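Local coordinates for protein nicotinate phosphoribosyltransferase (Porphyromonas gingivalis, PDB 2IM5) that probably joins nicotinate to the phosphoribosyl group of 5-phospho-alpha-D-ribose 1-diphosphate, with consumption of ATP, to make nicotinate ribonucleotide for NAD(+) biosynthesis, at residues W215-H219 / V231-W236. Residues are numbered along the deposited sequence; the frame is centred on the assembly and turned at random.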
loop_
_atom_site.group_PDB
_atom_site.type_symbol
_atom_site.label_atom_id
_atom_site.label_comp_id
_atom_site.label_asym_id
_atom_site.label_seq_id
_atom_site.Cartn_x
_atom_site.Cartn_y
_atom_site.Cartn_z
ATOM N N TRP A 215 3.290 9.127 -1.407
ATOM C CA TRP A 215 2.695 10.362 -1.914
ATOM C C TRP A 215 3.013 11.503 -0.961
ATOM O O TRP A 215 3.455 12.564 -1.389
ATOM C CB TRP A 215 1.178 10.199 -2.063
ATOM C CG TRP A 215 0.451 11.438 -2.510
ATOM C CD1 TRP A 215 -0.468 12.151 -1.788
ATOM C CD2 TRP A 215 0.555 12.095 -3.788
ATOM N NE1 TRP A 215 -0.942 13.204 -2.536
ATOM C CE2 TRP A 215 -0.333 13.194 -3.764
ATOM C CE3 TRP A 215 1.311 11.862 -4.945
ATOM C CZ2 TRP A 215 -0.487 14.058 -4.854
ATOM C CZ3 TRP A 215 1.162 12.724 -6.033
ATOM C CH2 TRP A 215 0.266 13.810 -5.978
ATOM N N ILE A 216 2.812 11.277 0.333
ATOM C CA ILE A 216 3.097 12.302 1.337
ATOM C C ILE A 216 4.605 12.534 1.435
ATOM O O ILE A 216 5.070 13.661 1.519
ATOM C CB ILE A 216 2.605 11.886 2.740
ATOM C CG1 ILE A 216 1.148 11.430 2.690
ATOM C CG2 ILE A 216 2.761 13.043 3.702
ATOM C CD1 ILE A 216 0.201 12.471 2.239
ATOM N N GLN A 217 5.363 11.443 1.444
ATOM C CA GLN A 217 6.819 11.510 1.544
ATOM C C GLN A 217 7.438 12.300 0.388
ATOM O O GLN A 217 8.402 13.034 0.573
ATOM C CB GLN A 217 7.382 10.098 1.556
ATOM C CG GLN A 217 7.098 9.336 2.825
ATOM C CD GLN A 217 7.661 7.928 2.768
ATOM O OE1 GLN A 217 7.095 7.051 2.117
ATOM N NE2 GLN A 217 8.797 7.714 3.423
ATOM N N PHE A 218 6.891 12.126 -0.811
ATOM C CA PHE A 218 7.391 12.852 -1.970
ATOM C C PHE A 218 7.225 14.343 -1.679
ATOM O O PHE A 218 8.152 15.128 -1.875
ATOM C CB PHE A 218 6.601 12.472 -3.223
ATOM C CG PHE A 218 6.925 13.312 -4.422
ATOM C CD1 PHE A 218 8.139 13.159 -5.090
ATOM C CD2 PHE A 218 6.022 14.275 -4.881
ATOM C CE1 PHE A 218 8.449 13.951 -6.198
ATOM C CE2 PHE A 218 6.325 15.071 -5.988
ATOM C CZ PHE A 218 7.537 14.911 -6.648
ATOM N N HIS A 219 6.043 14.718 -1.185
ATOM C CA HIS A 219 5.754 16.115 -0.879
ATOM C C HIS A 219 6.651 16.640 0.237
ATOM O O HIS A 219 7.047 17.804 0.229
ATOM C CB HIS A 219 4.272 16.276 -0.510
ATOM C CG HIS A 219 3.349 16.171 -1.687
ATOM N ND1 HIS A 219 2.886 17.274 -2.372
ATOM C CD2 HIS A 219 2.841 15.092 -2.330
ATOM C CE1 HIS A 219 2.134 16.879 -3.385
ATOM N NE2 HIS A 219 2.092 15.560 -3.381
ATOM N N VAL A 231 -0.097 20.135 1.516
ATOM C CA VAL A 231 0.026 20.162 0.059
ATOM C C VAL A 231 -0.285 18.799 -0.571
ATOM O O VAL A 231 -0.823 18.727 -1.681
ATOM C CB VAL A 231 1.428 20.613 -0.368
ATOM C CG1 VAL A 231 1.488 20.761 -1.885
ATOM C CG2 VAL A 231 1.758 21.940 0.291
ATOM N N ALA A 232 0.055 17.720 0.127
ATOM C CA ALA A 232 -0.237 16.387 -0.387
ATOM C C ALA A 232 -1.761 16.218 -0.527
ATOM O O ALA A 232 -2.244 15.705 -1.535
ATOM C CB ALA A 232 0.329 15.319 0.548
ATOM N N MET A 233 -2.509 16.661 0.481
ATOM C CA MET A 233 -3.968 16.561 0.434
ATOM C C MET A 233 -4.554 17.476 -0.659
ATOM O O MET A 233 -5.452 17.067 -1.391
ATOM C CB MET A 233 -4.589 16.911 1.801
ATOM C CG MET A 233 -4.410 15.836 2.887
ATOM S SD MET A 233 -5.290 16.209 4.444
ATOM C CE MET A 233 -6.372 14.983 4.483
ATOM N N GLU A 234 -4.049 18.706 -0.763
ATOM C CA GLU A 234 -4.539 19.635 -1.780
ATOM C C GLU A 234 -4.284 19.081 -3.180
ATOM O O GLU A 234 -5.139 19.194 -4.059
ATOM C CB GLU A 234 -3.867 21.007 -1.643
ATOM C CG GLU A 234 -4.385 21.837 -0.480
ATOM C CD GLU A 234 -5.756 22.443 -0.764
ATOM O OE1 GLU A 234 -5.818 23.473 -1.469
ATOM O OE2 GLU A 234 -6.770 21.887 -0.296
ATOM N N ASP A 235 -3.111 18.482 -3.386
ATOM C CA ASP A 235 -2.792 17.913 -4.689
ATOM C C ASP A 235 -3.659 16.693 -4.979
ATOM O O ASP A 235 -4.074 16.478 -6.116
ATOM C CB ASP A 235 -1.301 17.547 -4.770
ATOM C CG ASP A 235 -0.404 18.780 -4.869
ATOM O OD1 ASP A 235 -0.943 19.887 -5.089
ATOM O OD2 ASP A 235 0.833 18.655 -4.740
ATOM N N TRP A 236 -3.945 15.898 -3.949
ATOM C CA TRP A 236 -4.779 14.716 -4.138
ATOM C C TRP A 236 -6.188 15.147 -4.564
ATOM O O TRP A 236 -6.828 14.509 -5.412
ATOM C CB TRP A 236 -4.841 13.903 -2.843
ATOM C CG TRP A 236 -5.449 12.540 -3.009
ATOM C CD1 TRP A 236 -6.701 12.155 -2.642
ATOM C CD2 TRP A 236 -4.818 11.377 -3.564
ATOM N NE1 TRP A 236 -6.896 10.822 -2.930
ATOM C CE2 TRP A 236 -5.755 10.319 -3.496
ATOM C CE3 TRP A 236 -3.553 11.125 -4.113
ATOM C CZ2 TRP A 236 -5.467 9.031 -3.951
ATOM C CZ3 TRP A 236 -3.264 9.839 -4.567
ATOM C CH2 TRP A 236 -4.217 8.808 -4.482
#
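Trp215 spends its indole N-H on the backbone of the facing helix: NE1 donates to Ala232 O at 3.0 Å in a fairly straight bond. The indole nitrogen lies above the carbonyl plane of Ala232, off the lone pairs, while Trp236 N, one helical turn on, reaches the same oxygen from the opposite face; a buried carbonyl thus serves an intrahelical bond and a side chain together. Trp236 also turns the edge of its six-membered ring to the face of the Trp215 five-membered ring, a T-shaped pair with centroids 5.1 Å apart. On the six-membered ring of the same indole, CZ2 meets Asp235 CB at 3.6 Å, the two side chains crossing at about a right angle. Small Ala232 admits the neighbours: its CA makes a CH-pi contact over the centre of the His219 ring, 3.7 Å from the centroid, and its CB presses tightly on Ile216 CD1 at 3.3 Å.

Helices 213-223 and 228-240 follow one another after a short turn; the short segments cross at 119°, the CA atoms of Ile216 and Ala232 nearest each other. They connect strands 206-207 and 246-248, the outermost of the parallel sheet, consistent with the family's TIM-barrel-like fold. With CG anti to the backbone N (chi1 177°), the Trp215 indole projects across the interface; helix 12-24 adds Thr17 and Ala20 against it. Trp236 is tethered by its own NE1, hydrogen-bonded to Leu244 O.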